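Local coordinates for protein 3-deoxy-d-manno-octulosonic-acid transferase (PDB 4BFC) that probably binds the CMP-Kdo donor, being the C-terminal domain of a glycosyltransferase that transfers Kdo residues to the lipid A precursor of lipopolysaccharide, at residues Q35-Q43 and Q105-Y114; G143-M151 and R162-F173. All blocks are in the same frame, centred on the assembly; numbering follows the deposited sequence.

Interaction 1 of 2, residues Q35-Q43 and Q105-Y114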
loop_
_atom_site.group_PDB
_atom_site.type_symbol
_atom_site.label_atom_id
_atom_site.label_comp_id
_atom_site.label_asym_id
_atom_site.label_seq_id
_atom_site.Cartn_x
_atom_site.Cartn_y
_atom_site.Cartn_z
ATOM N N GLN A 35 -28.411 11.865 -15.356
ATOM C CA GLN A 35 -29.796 12.360 -15.436
ATOM C C GLN A 35 -30.361 12.872 -14.090
ATOM O O GLN A 35 -30.883 13.987 -14.018
ATOM C CB GLN A 35 -30.688 11.252 -15.981
ATOM C CG GLN A 35 -31.997 11.705 -16.600
ATOM C CD GLN A 35 -32.674 10.567 -17.358
ATOM O OE1 GLN A 35 -32.992 10.690 -18.548
ATOM N NE2 GLN A 35 -32.877 9.442 -16.674
ATOM N N GLN A 36 -30.280 12.065 -13.026
ATOM C CA GLN A 36 -30.845 12.450 -11.724
ATOM C C GLN A 36 -30.169 13.607 -11.030
ATOM O O GLN A 36 -30.752 14.236 -10.142
ATOM C CB GLN A 36 -30.771 11.293 -10.766
ATOM C CG GLN A 36 -31.891 10.300 -10.887
ATOM C CD GLN A 36 -31.762 9.254 -9.820
ATOM O OE1 GLN A 36 -31.462 8.095 -10.113
ATOM N NE2 GLN A 36 -31.954 9.662 -8.563
ATOM N N TRP A 37 -28.894 13.834 -11.368
ATOM C CA TRP A 37 -28.150 14.884 -10.746
ATOM C C TRP A 37 -28.054 16.081 -11.668
ATOM O O TRP A 37 -27.397 17.062 -11.309
ATOM C CB TRP A 37 -26.755 14.360 -10.290
ATOM C CG TRP A 37 -26.729 13.239 -9.262
ATOM C CD1 TRP A 37 -27.801 12.574 -8.591
ATOM C CD2 TRP A 37 -25.513 12.658 -8.695
ATOM N NE1 TRP A 37 -27.316 11.602 -7.726
ATOM C CE2 TRP A 37 -25.934 11.629 -7.732
ATOM C CE3 TRP A 37 -24.121 12.873 -8.921
ATOM C CZ2 TRP A 37 -25.001 10.853 -7.042
ATOM C CZ3 TRP A 37 -23.212 12.102 -8.207
ATOM C CH2 TRP A 37 -23.640 11.132 -7.286
ATOM N N TYR A 38 -28.762 16.028 -12.816
ATOM C CA TYR A 38 -28.815 17.133 -13.784
ATOM C C TYR A 38 -27.385 17.622 -14.161
ATOM O O TYR A 38 -27.080 18.812 -14.151
ATOM C CB TYR A 38 -29.755 18.255 -13.220
ATOM C CG TYR A 38 -31.164 17.729 -12.908
ATOM C CD1 TYR A 38 -32.133 17.662 -13.910
ATOM C CD2 TYR A 38 -31.532 17.337 -11.624
ATOM C CE1 TYR A 38 -33.402 17.189 -13.661
ATOM C CE2 TYR A 38 -32.834 16.843 -11.344
ATOM C CZ TYR A 38 -33.762 16.772 -12.385
ATOM O OH TYR A 38 -35.052 16.303 -12.192
ATOM N N LEU A 39 -26.494 16.682 -14.485
ATOM C CA LEU A 39 -25.107 17.043 -14.794
ATOM C C LEU A 39 -24.911 17.609 -16.200
ATOM O O LEU A 39 -23.796 18.029 -16.523
ATOM C CB LEU A 39 -24.142 15.860 -14.604
ATOM C CG LEU A 39 -24.200 15.327 -13.177
ATOM C CD1 LEU A 39 -23.102 14.239 -13.145
ATOM C CD2 LEU A 39 -23.900 16.391 -12.124
ATOM N N GLU A 40 -25.978 17.631 -17.010
ATOM C CA GLU A 40 -25.904 18.120 -18.403
ATOM C C GLU A 40 -25.350 19.555 -18.440
ATOM O O GLU A 40 -24.549 19.894 -19.309
ATOM C CB GLU A 40 -27.255 17.976 -19.123
ATOM C CG GLU A 40 -27.238 18.400 -20.604
ATOM C CD GLU A 40 -26.249 17.618 -21.491
ATOM O OE1 GLU A 40 -26.092 16.373 -21.326
ATOM O OE2 GLU A 40 -25.622 18.259 -22.387
ATOM N N ASN A 41 -25.695 20.375 -17.442
ATOM C CA ASN A 41 -25.151 21.733 -17.409
ATOM C C ASN A 41 -24.142 21.955 -16.284
ATOM O O ASN A 41 -24.027 23.063 -15.725
ATOM C CB ASN A 41 -26.273 22.786 -17.354
ATOM C CG ASN A 41 -27.321 22.574 -18.425
ATOM O OD1 ASN A 41 -27.057 22.714 -19.619
ATOM N ND2 ASN A 41 -28.524 22.218 -17.996
ATOM N N ARG A 42 -23.402 20.898 -15.928
ATOM C CA ARG A 42 -22.288 21.058 -15.039
ATOM C C ARG A 42 -21.050 20.643 -15.856
ATOM O O ARG A 42 -21.169 19.876 -16.872
ATOM C CB ARG A 42 -22.384 20.099 -13.828
ATOM C CG ARG A 42 -23.622 20.289 -12.943
ATOM C CD ARG A 42 -23.659 21.707 -12.402
ATOM N NE ARG A 42 -22.637 22.107 -11.419
ATOM C CZ ARG A 42 -22.680 21.870 -10.113
ATOM N NH1 ARG A 42 -23.721 21.184 -9.588
ATOM N NH2 ARG A 42 -21.746 22.391 -9.340
ATOM N N GLN A 43 -19.926 21.213 -15.467
ATOM C CA GLN A 43 -18.619 20.741 -15.987
ATOM C C GLN A 43 -17.934 19.985 -14.845
ATOM O O GLN A 43 -17.533 20.582 -13.849
ATOM C CB GLN A 43 -17.750 21.883 -16.445
ATOM C CG GLN A 43 -18.298 22.538 -17.676
ATOM C CD GLN A 43 -17.501 23.779 -18.038
ATOM O OE1 GLN A 43 -17.163 24.612 -17.184
ATOM N NE2 GLN A 43 -17.159 23.879 -19.303
ATOM N N GLN A 105 -25.138 11.104 -0.314
ATOM C CA GLN A 105 -25.417 12.409 -0.957
ATOM C C GLN A 105 -25.165 12.369 -2.451
ATOM O O GLN A 105 -24.424 11.515 -2.998
ATOM C CB GLN A 105 -24.702 13.548 -0.300
ATOM C CG GLN A 105 -25.161 13.753 1.161
ATOM C CD GLN A 105 -24.379 14.782 1.935
ATOM O OE1 GLN A 105 -23.184 14.922 1.808
ATOM N NE2 GLN A 105 -25.097 15.530 2.805
ATOM N N SER A 106 -25.746 13.380 -3.102
ATOM C CA SER A 106 -25.626 13.573 -4.535
ATOM C C SER A 106 -24.898 14.925 -4.850
ATOM O O SER A 106 -24.532 15.710 -3.966
ATOM C CB SER A 106 -27.037 13.562 -5.113
ATOM O OG SER A 106 -27.828 14.650 -4.589
ATOM N N ILE A 107 -24.689 15.193 -6.141
ATOM C CA ILE A 107 -24.194 16.522 -6.519
ATOM C C ILE A 107 -25.401 17.484 -6.628
ATOM O O ILE A 107 -26.246 17.241 -7.470
ATOM C CB ILE A 107 -23.446 16.396 -7.872
ATOM C CG1 ILE A 107 -22.089 15.659 -7.619
ATOM C CG2 ILE A 107 -23.218 17.792 -8.502
ATOM C CD1 ILE A 107 -21.251 15.297 -8.887
ATOM N N HIS A 108 -25.451 18.485 -5.750
ATOM C CA HIS A 108 -26.564 19.476 -5.753
ATOM C C HIS A 108 -26.161 20.536 -6.770
ATOM O O HIS A 108 -24.962 20.668 -7.048
ATOM C CB HIS A 108 -26.824 20.128 -4.355
ATOM C CG HIS A 108 -26.931 19.166 -3.171
ATOM N ND1 HIS A 108 -26.973 19.603 -1.889
ATOM C CD2 HIS A 108 -26.988 17.784 -3.109
ATOM C CE1 HIS A 108 -27.044 18.534 -1.048
ATOM N NE2 HIS A 108 -27.062 17.429 -1.794
ATOM N N ALA A 109 -27.089 21.360 -7.302
ATOM C CA ALA A 109 -26.644 22.647 -7.848
ATOM C C ALA A 109 -25.568 23.354 -6.967
ATOM O O ALA A 109 -24.679 23.971 -7.529
ATOM C CB ALA A 109 -27.846 23.611 -8.041
ATOM N N SER A 110 -25.667 23.333 -5.627
ATOM C CA SER A 110 -24.769 24.035 -4.739
ATOM C C SER A 110 -23.405 23.389 -4.517
ATOM O O SER A 110 -22.523 23.985 -3.909
ATOM C CB SER A 110 -25.372 24.204 -3.325
ATOM O OG SER A 110 -26.054 23.021 -2.925
ATOM N N THR A 111 -23.317 22.145 -4.930
ATOM C CA THR A 111 -22.116 21.372 -4.632
ATOM C C THR A 111 -20.948 21.854 -5.435
ATOM O O THR A 111 -21.046 21.982 -6.681
ATOM C CB THR A 111 -22.319 19.938 -5.055
ATOM O OG1 THR A 111 -23.441 19.408 -4.362
ATOM C CG2 THR A 111 -21.018 19.119 -4.733
ATOM N N GLN A 112 -19.866 22.073 -4.732
ATOM C CA GLN A 112 -18.616 22.560 -5.350
ATOM C C GLN A 112 -17.656 21.388 -5.435
ATOM O O GLN A 112 -16.866 21.286 -6.385
ATOM C CB GLN A 112 -18.025 23.672 -4.535
ATOM C CG GLN A 112 -18.882 24.951 -4.593
ATOM C CD GLN A 112 -18.250 26.146 -3.875
ATOM O OE1 GLN A 112 -18.053 26.141 -2.632
ATOM N NE2 GLN A 112 -17.890 27.174 -4.648
ATOM N N VAL A 113 -17.662 20.554 -4.387
ATOM C CA VAL A 113 -16.767 19.355 -4.394
ATOM C C VAL A 113 -17.657 18.169 -4.014
ATOM O O VAL A 113 -18.417 18.244 -3.046
ATOM C CB VAL A 113 -15.628 19.482 -3.364
ATOM C CG1 VAL A 113 -14.753 18.182 -3.298
ATOM C CG2 VAL A 113 -14.748 20.700 -3.676
ATOM N N TYR A 114 -17.567 17.096 -4.773
ATOM C CA TYR A 114 -18.187 15.881 -4.380
ATOM C C TYR A 114 -17.093 14.936 -3.927
ATOM O O TYR A 114 -16.271 14.510 -4.752
ATOM C CB TYR A 114 -18.925 15.311 -5.582
ATOM C CG TYR A 114 -19.800 14.156 -5.202
ATOM C CD1 TYR A 114 -20.921 14.334 -4.380
ATOM C CD2 TYR A 114 -19.479 12.848 -5.630
ATOM C CE1 TYR A 114 -21.742 13.236 -4.031
ATOM C CE2 TYR A 114 -20.291 11.755 -5.331
ATOM C CZ TYR A 114 -21.409 11.962 -4.474
ATOM O OH TYR A 114 -22.194 10.860 -4.185
#

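Interaction 2 of 2, residues G143-M151 and R162-F173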
loop_
_atom_site.group_PDB
_atom_site.type_symbol
_atom_site.label_atom_id
_atom_site.label_comp_id
_atom_site.label_asym_id
_atom_site.label_seq_id
_atom_site.Cartn_x
_atom_site.Cartn_y
_atom_site.Cartn_z
ATOM N N GLY A 143 4.955 8.530 -8.073
ATOM C CA GLY A 143 5.032 7.256 -8.831
ATOM C C GLY A 143 3.874 6.981 -9.755
ATOM O O GLY A 143 4.021 6.242 -10.725
ATOM N N GLY A 144 2.686 7.500 -9.410
ATOM C CA GLY A 144 1.575 7.516 -10.350
ATOM C C GLY A 144 0.646 6.331 -10.186
ATOM O O GLY A 144 0.951 5.417 -9.418
ATOM N N HIS A 145 -0.495 6.438 -10.834
ATOM C CA HIS A 145 -1.521 5.392 -10.943
ATOM C C HIS A 145 -1.961 5.170 -12.344
ATOM O O HIS A 145 -1.582 5.896 -13.318
ATOM C CB HIS A 145 -2.679 5.745 -9.970
ATOM C CG HIS A 145 -2.292 5.650 -8.525
ATOM N ND1 HIS A 145 -1.935 4.460 -7.943
ATOM C CD2 HIS A 145 -2.172 6.600 -7.536
ATOM C CE1 HIS A 145 -1.561 4.667 -6.693
ATOM N NE2 HIS A 145 -1.767 5.963 -6.415
ATOM N N ASN A 146 -2.782 4.128 -12.540
ATOM C CA ASN A 146 -3.088 3.651 -13.889
ATOM C C ASN A 146 -3.962 4.593 -14.681
ATOM O O ASN A 146 -5.202 4.687 -14.474
ATOM C CB ASN A 146 -3.795 2.276 -13.733
ATOM C CG ASN A 146 -3.867 1.519 -15.050
ATOM O OD1 ASN A 146 -3.376 1.988 -16.051
ATOM N ND2 ASN A 146 -4.576 0.398 -15.055
ATOM N N ILE A 147 -3.367 5.209 -15.694
ATOM C CA ILE A 147 -4.149 6.096 -16.581
ATOM C C ILE A 147 -5.001 5.391 -17.636
ATOM O O ILE A 147 -5.706 6.043 -18.347
ATOM C CB ILE A 147 -3.169 7.134 -17.205
ATOM C CG1 ILE A 147 -2.091 6.407 -18.050
ATOM C CG2 ILE A 147 -2.555 7.996 -16.120
ATOM C CD1 ILE A 147 -1.597 7.335 -19.184
ATOM N N LEU A 148 -4.915 4.063 -17.781
ATOM C CA LEU A 148 -5.666 3.382 -18.853
ATOM C C LEU A 148 -7.164 3.451 -18.657
ATOM O O LEU A 148 -7.946 3.524 -19.626
ATOM C CB LEU A 148 -5.183 1.901 -18.910
ATOM C CG LEU A 148 -3.749 1.700 -19.428
ATOM C CD1 LEU A 148 -3.358 0.211 -19.360
ATOM C CD2 LEU A 148 -3.653 2.236 -20.832
ATOM N N GLU A 149 -7.590 3.465 -17.378
ATOM C CA GLU A 149 -9.009 3.469 -17.076
ATOM C C GLU A 149 -9.730 4.738 -17.618
ATOM O O GLU A 149 -10.640 4.622 -18.449
ATOM C CB GLU A 149 -9.211 3.240 -15.573
ATOM C CG GLU A 149 -8.553 1.951 -15.071
ATOM C CD GLU A 149 -8.688 1.702 -13.574
ATOM O OE1 GLU A 149 -8.453 2.618 -12.750
ATOM O OE2 GLU A 149 -9.042 0.558 -13.205
ATOM N N PRO A 150 -9.244 5.963 -17.263
ATOM C CA PRO A 150 -9.887 7.127 -17.919
ATOM C C PRO A 150 -9.739 7.202 -19.427
ATOM O O PRO A 150 -10.656 7.667 -20.090
ATOM C CB PRO A 150 -9.269 8.363 -17.187
ATOM C CG PRO A 150 -7.979 7.852 -16.638
ATOM C CD PRO A 150 -8.230 6.398 -16.291
ATOM N N MET A 151 -8.644 6.684 -19.986
ATOM C CA MET A 151 -8.374 6.711 -21.423
ATOM C C MET A 151 -9.440 5.904 -22.158
ATOM O O MET A 151 -9.961 6.283 -23.197
ATOM C CB MET A 151 -7.004 6.064 -21.695
ATOM C CG MET A 151 -5.757 6.857 -21.301
ATOM S SD MET A 151 -5.417 8.299 -22.349
ATOM C CE MET A 151 -4.066 9.060 -21.502
ATOM N N ARG A 162 5.684 12.941 -11.706
ATOM C CA ARG A 162 6.179 11.708 -11.004
ATOM C C ARG A 162 5.281 10.479 -11.259
ATOM O O ARG A 162 4.433 10.121 -10.435
ATOM C CB ARG A 162 6.494 12.014 -9.565
ATOM C CG ARG A 162 7.758 12.908 -9.448
ATOM C CD ARG A 162 7.759 13.644 -8.134
ATOM N NE ARG A 162 6.711 14.681 -7.927
ATOM C CZ ARG A 162 6.779 15.935 -8.389
ATOM N NH1 ARG A 162 7.840 16.276 -9.126
ATOM N NH2 ARG A 162 5.785 16.841 -8.181
ATOM N N TYR A 163 5.470 9.883 -12.438
ATOM C CA TYR A 163 4.621 8.789 -12.928
ATOM C C TYR A 163 5.399 7.502 -13.185
ATOM O O TYR A 163 4.977 6.683 -13.920
ATOM C CB TYR A 163 3.808 9.224 -14.164
ATOM C CG TYR A 163 4.665 9.681 -15.336
ATOM C CD1 TYR A 163 5.229 8.754 -16.207
ATOM C CD2 TYR A 163 4.898 11.056 -15.561
ATOM C CE1 TYR A 163 6.003 9.190 -17.278
ATOM C CE2 TYR A 163 5.674 11.487 -16.629
ATOM C CZ TYR A 163 6.190 10.541 -17.484
ATOM O OH TYR A 163 6.962 10.929 -18.544
ATOM N N PHE A 164 6.549 7.387 -12.567
ATOM C CA PHE A 164 7.565 6.335 -12.907
ATOM C C PHE A 164 7.096 4.903 -12.671
ATOM O O PHE A 164 7.580 3.951 -13.355
ATOM C CB PHE A 164 8.881 6.634 -12.206
ATOM C CG PHE A 164 8.745 6.894 -10.752
ATOM C CD1 PHE A 164 8.662 5.813 -9.816
ATOM C CD2 PHE A 164 8.687 8.199 -10.275
ATOM C CE1 PHE A 164 8.562 6.081 -8.463
ATOM C CE2 PHE A 164 8.588 8.453 -8.910
ATOM C CZ PHE A 164 8.527 7.389 -8.026
ATOM N N ASN A 165 6.057 4.739 -11.858
ATOM C CA ASN A 165 5.498 3.355 -11.726
ATOM C C ASN A 165 4.709 2.902 -12.927
ATOM O O ASN A 165 4.486 1.706 -13.076
ATOM C CB ASN A 165 4.784 3.078 -10.381
ATOM C CG ASN A 165 5.731 3.285 -9.199
ATOM O OD1 ASN A 165 6.967 2.970 -9.283
ATOM N ND2 ASN A 165 5.198 3.786 -8.084
ATOM N N PHE A 166 4.423 3.842 -13.825
ATOM C CA PHE A 166 3.668 3.632 -15.055
ATOM C C PHE A 166 4.449 4.301 -16.215
ATOM O O PHE A 166 3.887 4.755 -17.215
ATOM C CB PHE A 166 2.253 4.237 -14.899
ATOM C CG PHE A 166 1.386 3.437 -13.987
ATOM C CD1 PHE A 166 0.641 2.363 -14.487
ATOM C CD2 PHE A 166 1.386 3.716 -12.613
ATOM C CE1 PHE A 166 -0.100 1.580 -13.586
ATOM C CE2 PHE A 166 0.666 2.897 -11.715
ATOM C CZ PHE A 166 -0.131 1.863 -12.241
ATOM N N GLN A 167 5.771 4.312 -16.063
ATOM C CA GLN A 167 6.643 5.060 -16.974
ATOM C C GLN A 167 6.407 4.634 -18.432
ATOM O O GLN A 167 6.308 5.499 -19.302
ATOM C CB GLN A 167 8.119 4.819 -16.600
ATOM C CG GLN A 167 9.107 5.700 -17.397
ATOM C CD GLN A 167 9.084 7.165 -16.953
ATOM O OE1 GLN A 167 9.095 7.492 -15.739
ATOM N NE2 GLN A 167 9.057 8.087 -17.941
ATOM N N THR A 168 6.388 3.312 -18.701
ATOM C CA THR A 168 6.249 2.829 -20.071
ATOM C C THR A 168 4.975 3.294 -20.730
ATOM O O THR A 168 5.011 3.911 -21.849
ATOM C CB THR A 168 6.334 1.290 -20.126
ATOM O OG1 THR A 168 7.540 0.901 -19.503
ATOM C CG2 THR A 168 6.411 0.768 -21.609
ATOM N N ILE A 169 3.859 3.012 -20.046
ATOM C CA ILE A 169 2.527 3.330 -20.596
ATOM C C ILE A 169 2.339 4.827 -20.733
ATOM O O ILE A 169 1.827 5.265 -21.789
ATOM C CB ILE A 169 1.384 2.716 -19.753
ATOM C CG1 ILE A 169 1.175 1.221 -20.029
ATOM C CG2 ILE A 169 0.017 3.423 -19.981
ATOM C CD1 ILE A 169 0.300 0.589 -18.939
ATOM N N VAL A 170 2.716 5.610 -19.726
ATOM C CA VAL A 170 2.534 7.089 -19.828
ATOM C C VAL A 170 3.376 7.608 -21.017
ATOM O O VAL A 170 2.847 8.318 -21.864
ATOM C CB VAL A 170 2.880 7.818 -18.532
ATOM C CG1 VAL A 170 2.831 9.341 -18.678
ATOM C CG2 VAL A 170 1.833 7.463 -17.497
ATOM N N ASP A 171 4.644 7.187 -21.131
ATOM C CA ASP A 171 5.449 7.579 -22.339
ATOM C C ASP A 171 4.832 7.166 -23.673
ATOM O O ASP A 171 4.900 7.938 -24.631
ATOM C CB ASP A 171 6.884 7.093 -22.244
ATOM C CG ASP A 171 7.679 7.814 -21.193
ATOM O OD1 ASP A 171 7.261 8.894 -20.737
ATOM O OD2 ASP A 171 8.733 7.285 -20.818
ATOM N N GLU A 172 4.202 6.010 -23.765
ATOM C CA GLU A 172 3.524 5.640 -25.023
ATOM C C GLU A 172 2.451 6.701 -25.374
ATOM O O GLU A 172 2.246 7.062 -26.544
ATOM C CB GLU A 172 2.815 4.308 -24.881
ATOM C CG GLU A 172 3.697 3.074 -24.973
ATOM C CD GLU A 172 3.007 1.797 -24.510
ATOM O OE1 GLU A 172 1.781 1.800 -24.222
ATOM O OE2 GLU A 172 3.698 0.773 -24.406
ATOM N N PHE A 173 1.770 7.206 -24.342
ATOM C CA PHE A 173 0.749 8.215 -24.536
ATOM C C PHE A 173 1.317 9.644 -24.761
ATOM O O PHE A 173 0.757 10.402 -25.558
ATOM C CB PHE A 173 -0.299 8.136 -23.416
ATOM C CG PHE A 173 -1.264 6.965 -23.573
ATOM C CD1 PHE A 173 -2.446 7.076 -24.269
ATOM C CD2 PHE A 173 -0.985 5.747 -22.960
ATOM C CE1 PHE A 173 -3.324 6.013 -24.413
ATOM C CE2 PHE A 173 -1.840 4.655 -23.103
ATOM C CZ PHE A 173 -3.031 4.789 -23.818
HETATM O O HOH W 1 2.521 4.583 -7.556
#

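Interaction 1 of 2, residues Q35-Q43 and Q105-Y114
Gln105 enters the contact through its backbone, its carbonyl O lying 4.1 Å from Trp37 CZ2, while its side-chain OE1 turns elsewhere and accepts from the backbone N of Arg100. The indole of Trp37 then rests on the next two residues. Ser106 lays its CB over one face of the five-membered ring, a CH-pi contact 3.5 Å from the centroid, and the backbone N of Ile107 sits above the same plane. Ile107 also sets its longer branch against the rim of the indole, CG1 reaching Trp37 CE3 at 3.7 Å. Its other branch, CG2, anti to the backbone N, points instead to Leu39 CD2 and Arg42 NH1. One isoleucine thus serves both the tryptophan and the arginine.

At His108 the chain enters a type I turn that runs to Thr111, and Arg42 bridges the two ends of that turn. With bends at chi2 and chi3, the arginine brings its guanidinium edge to two carbonyls: NH1 donates to His108 O (2.9 Å) and NH2 to Thr111 O (2.8 Å), both acceptors near the guanidinium plane. Thr111 N approaches His108 O from the opposite face to Arg42 NH1, so this oxygen is gripped twice. In strand 113-115, Tyr114 receives the edge of Trp37 on its ring face, a T-shaped pair with the six-membered ring of Trp37 and the Tyr114 ring 5.2 Å apart between centroids and planes at 60°, while Tyr114 OH donates to Gln105 O at 2.6 Å.

Trp37 directly follows helix 24-36, which a Schellman motif ends with Tyr38 as its C-prime residue. The chemistry is therefore divided: aromatic and aliphatic contacts hold the helix end, whereas the arginine spends its N-H groups on main-chain carbonyls, including Lys71 O and Leu72 O, and ties the turn to the parallel sheet.

Interaction 2 of 2, residues G143-M151 and R162-F173
Gly143 and Gly144 meet Arg162-Phe166 backbone to backbone, in the Rossmann-like C-terminal domain of a GT-B-type glycosyltransferase, where loops leading into helices line one end of a parallel sheet. Gly143 N donates to Arg162 O (2.9 Å), and Gly143 O accepts from Asn165 N (2.8 Å) on a lone pair in its carbonyl plane. The CA of Gly143 stands over the centre of the Phe164 ring, a CH-pi contact. Both glycines have positive phi (138° and 95°), where a CB would press on the preceding carbonyl O.

Phe166 is the next layer. One face of its ring lies against the peptide joining His145 to Asn146, with Asn146 N 3.5 Å from Phe166 CZ, while Gly144 O sits at the ring edge. Beyond it the turn and first residues of helix 148-152 pack on helix 167-175: Ile147 CD1 meets Val170 CG2, and Leu148 CD1 meets Ile169 CD1 at 3.7 Å. Phe173 closes this row with a Met-aromatic contact, Met151 SD, in one of its two conformers, lying oblique to the ring.

Capping and a second subunit set these pieces in place. Asn146, its CG anti to the backbone N (chi1 -166°), turns OD1 back to accept from Leu148 N, a capping bond in the turn that leads into the helix. Glu82 of the second subunit accepts from His145 ND1 and Asn146 N, and Glu86 of that subunit accepts from Thr168 N and Ile169 N at the first turn of helix 167-175. His145 also lies close to a bound sulfate. Between Gly144 and Asn165, one water donates to Gly144 O at 2.6 Å and accepts from Asn165 ND2 at 2.8 Å.

Overall arrangement
Interaction 1 closes before interaction 2 opens along the chain, and the two lie on opposite sides of the chain's centre, about 29 Å apart between centres and about 15 Å between nearest atoms, without touching. What they share is the seven-stranded parallel sheet. Residues 35-43 lead from helix 24-36 into the central strand 43-50, and residues 105-114 lead into strand 113-115 toward one edge. Residues 143-151 and 162-173 instead flank strand 157-159, near the other edge. Interaction 1, which meets no other protein chain of the assembly, thus joins two connections within one chain, whereas interaction 2 lies where a second subunit docks.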